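Local atomic coordinates of nucleoporin NUP170 (Chaetomium thermophilum, PDB entry 5HAX), a protein that probably serves as a scaffold nucleoporin of the nuclear pore complex, joining a beta-propeller to an alpha-helical region. Residues T622-L625 against V626-E630. Numbering follows the deposited sequence.
Sequences TSKL and VTIQE
Thr627 turns its hydroxyl back on Lys624: OG1 donates to Lys624 O at 2.9 Å. With chi1 at 61°, OG1 sits between its own backbone N and carbonyl carbon, which brings it within range of that oxygen. Lys624 O also accepts from Ile628 N, at 3.1 Å. Both donors arrive from one face of the carbonyl plane. The amide lies closer to the C=O direction, and the hydroxyl comes in more steeply, at a C=O...OG1 angle of 118°. Two bonds thus grip Lys624 O, and the exposed threonine has its hydroxyl tied to the backbone. Thr627 CG2 rests beside Ser623 O at 3.5 Å.

These are the opening turns of helix 622-640, in the alpha-helical, non-repetitive nucleoporin C-terminal family region. Regular i to i+4 bonds run through them: Val626 N to Thr622 O and Gln629 N to Leu625 O. The Thr627 N to Ser623 O bond is weak.

Lys624 holds CG anti to its backbone N (chi1 -173°), and CG meets Ile628 CD1 at 3.9 Å as the two side chains cross at a slant. Its NZ makes a long, weak ion pair with Asp468. Ile628 CG1 also lies against Lys624 O, at 3.2 Å. Val626 CG2 sits close to Thr622 O, at 3.4 Å. Buried Leu625 and Ile628 both pack on Leu602, and Ile628 also touches Ile686 of helix 663-694.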
ATOM      1  N   THR A 622      18.898 -11.827   4.143  1.00 68.98           N
ATOM      2  CA  THR A 622      19.521 -11.954   5.457  1.00 73.87           C
ATOM      3  C   THR A 622      19.107 -10.816   6.381  1.00 70.77           C
ATOM      4  O   THR A 622      18.862 -11.035   7.574  1.00 64.75           O
ATOM      5  CB  THR A 622      21.044 -11.986   5.316  1.00 70.10           C
ATOM      6  OG1 THR A 622      21.494 -10.761   4.724  1.00 73.18           O
ATOM      7  CG2 THR A 622      21.485 -13.158   4.449  1.00 67.05           C
ATOM      8  N   SER A 623      19.032  -9.592   5.851  1.00 63.40           N
ATOM      9  CA  SER A 623      18.652  -8.449   6.673  1.00 64.23           C
ATOM     10  C   SER A 623      17.270  -8.634   7.282  1.00 65.38           C
ATOM     11  O   SER A 623      17.023  -8.193   8.410  1.00 60.41           O
ATOM     12  CB  SER A 623      18.695  -7.169   5.839  1.00 72.37           C
ATOM     13  OG  SER A 623      17.764  -7.234   4.772  1.00 90.33           O
ATOM     14  N   LYS A 624      16.361  -9.284   6.554  1.00 62.82           N
ATOM     15  CA  LYS A 624      15.032  -9.545   7.093  1.00 67.58           C
ATOM     16  C   LYS A 624      15.084 -10.605   8.186  1.00 58.59           C
ATOM     17  O   LYS A 624      14.356 -10.514   9.181  1.00 56.81           O
ATOM     18  CB  LYS A 624      14.094  -9.977   5.966  1.00 64.10           C
ATOM     19  CG  LYS A 624      12.642 -10.124   6.383  1.00 69.56           C
ATOM     20  CD  LYS A 624      12.015  -8.781   6.713  1.00 68.87           C
ATOM     21  CE  LYS A 624      10.581  -8.945   7.183  1.00 63.37           C
ATOM     22  NZ  LYS A 624       9.715  -7.824   6.727  1.00 77.15           N
ATOM     23  N   LEU A 625      15.934 -11.619   8.019  1.00 59.01           N
ATOM     24  CA  LEU A 625      16.069 -12.648   9.043  1.00 58.81           C
ATOM     25  C   LEU A 625      16.612 -12.073  10.344  1.00 54.96           C
ATOM     26  O   LEU A 625      16.242 -12.538  11.429  1.00 51.10           O
ATOM     27  CB  LEU A 625      16.974 -13.772   8.538  1.00 57.86           C
ATOM     28  CG  LEU A 625      16.394 -14.634   7.414  1.00 65.33           C
ATOM     29  CD1 LEU A 625      17.478 -15.495   6.785  1.00 61.25           C
ATOM     30  CD2 LEU A 625      15.250 -15.498   7.926  1.00 57.87           C
ATOM     31  N   VAL A 626      17.478 -11.062  10.258  1.00 55.58           N
ATOM     32  CA  VAL A 626      18.042 -10.454  11.461  1.00 60.56           C
ATOM     33  C   VAL A 626      16.952  -9.752  12.261  1.00 53.89           C
ATOM     34  O   VAL A 626      16.807  -9.975  13.469  1.00 60.21           O
ATOM     35  CB  VAL A 626      19.178  -9.482  11.085  1.00 61.60           C
ATOM     36  CG1 VAL A 626      19.613  -8.655  12.294  1.00 63.41           C
ATOM     37  CG2 VAL A 626      20.360 -10.247  10.509  1.00 60.68           C
ATOM     38  N   THR A 627      16.179  -8.883  11.605  1.00 59.72           N
ATOM     39  CA  THR A 627      15.141  -8.136  12.310  1.00 61.81           C
ATOM     40  C   THR A 627      14.111  -9.072  12.928  1.00 50.73           C
ATOM     41  O   THR A 627      13.669  -8.857  14.063  1.00 55.56           O
ATOM     42  CB  THR A 627      14.460  -7.149  11.360  1.00 66.25           C
ATOM     43  OG1 THR A 627      13.838  -7.866  10.287  1.00 72.79           O
ATOM     44  CG2 THR A 627      15.471  -6.163  10.791  1.00 56.29           C
ATOM     45  N   ILE A 628      13.713 -10.114  12.196  1.00 46.67           N
ATOM     46  CA  ILE A 628      12.770 -11.088  12.740  1.00 49.01           C
ATOM     47  C   ILE A 628      13.342 -11.716  14.005  1.00 54.65           C
ATOM     48  O   ILE A 628      12.662 -11.817  15.032  1.00 44.61           O
ATOM     49  CB  ILE A 628      12.429 -12.154  11.684  1.00 53.96           C
ATOM     50  CG1 ILE A 628      11.653 -11.522  10.526  1.00 51.66           C
ATOM     51  CG2 ILE A 628      11.614 -13.289  12.303  1.00 49.46           C
ATOM     52  CD1 ILE A 628      11.471 -12.440   9.339  1.00 47.50           C
ATOM     53  N   GLN A 629      14.608 -12.140  13.946  1.00 50.25           N
ATOM     54  CA  GLN A 629      15.243 -12.752  15.109  1.00 48.56           C
ATOM     55  C   GLN A 629      15.301 -11.782  16.282  1.00 48.93           C
ATOM     56  O   GLN A 629      15.026 -12.164  17.426  1.00 49.33           O
ATOM     57  CB  GLN A 629      16.647 -13.229  14.746  1.00 54.10           C
ATOM     58  CG  GLN A 629      17.412 -13.817  15.917  1.00 58.61           C
ATOM     59  CD  GLN A 629      18.729 -14.433  15.501  1.00 50.54           C
ATOM     60  OE1 GLN A 629      19.057 -15.551  15.899  1.00 66.16           O
ATOM     61  NE2 GLN A 629      19.498 -13.704  14.702  1.00 57.09           N
ATOM     62  N   GLU A 630      15.670 -10.528  16.020  1.00 47.27           N
ATOM     63  CA  GLU A 630      15.702  -9.532  17.085  1.00 60.63           C
ATOM     64  C   GLU A 630      14.331  -9.372  17.726  1.00 55.18           C
ATOM     65  O   GLU A 630      14.216  -9.303  18.956  1.00 52.17           O
ATOM     66  CB  GLU A 630      16.193  -8.193  16.535  1.00 53.61           C
ATOM     67  CG  GLU A 630      17.661  -8.181  16.142  1.00 69.06           C
ATOM     68  CD  GLU A 630      18.086  -6.860  15.529  1.00 79.37           C
ATOM     69  OE1 GLU A 630      17.234  -5.954  15.410  1.00 78.92           O
ATOM     70  OE2 GLU A 630      19.274  -6.728  15.163  1.00 88.07           O
TER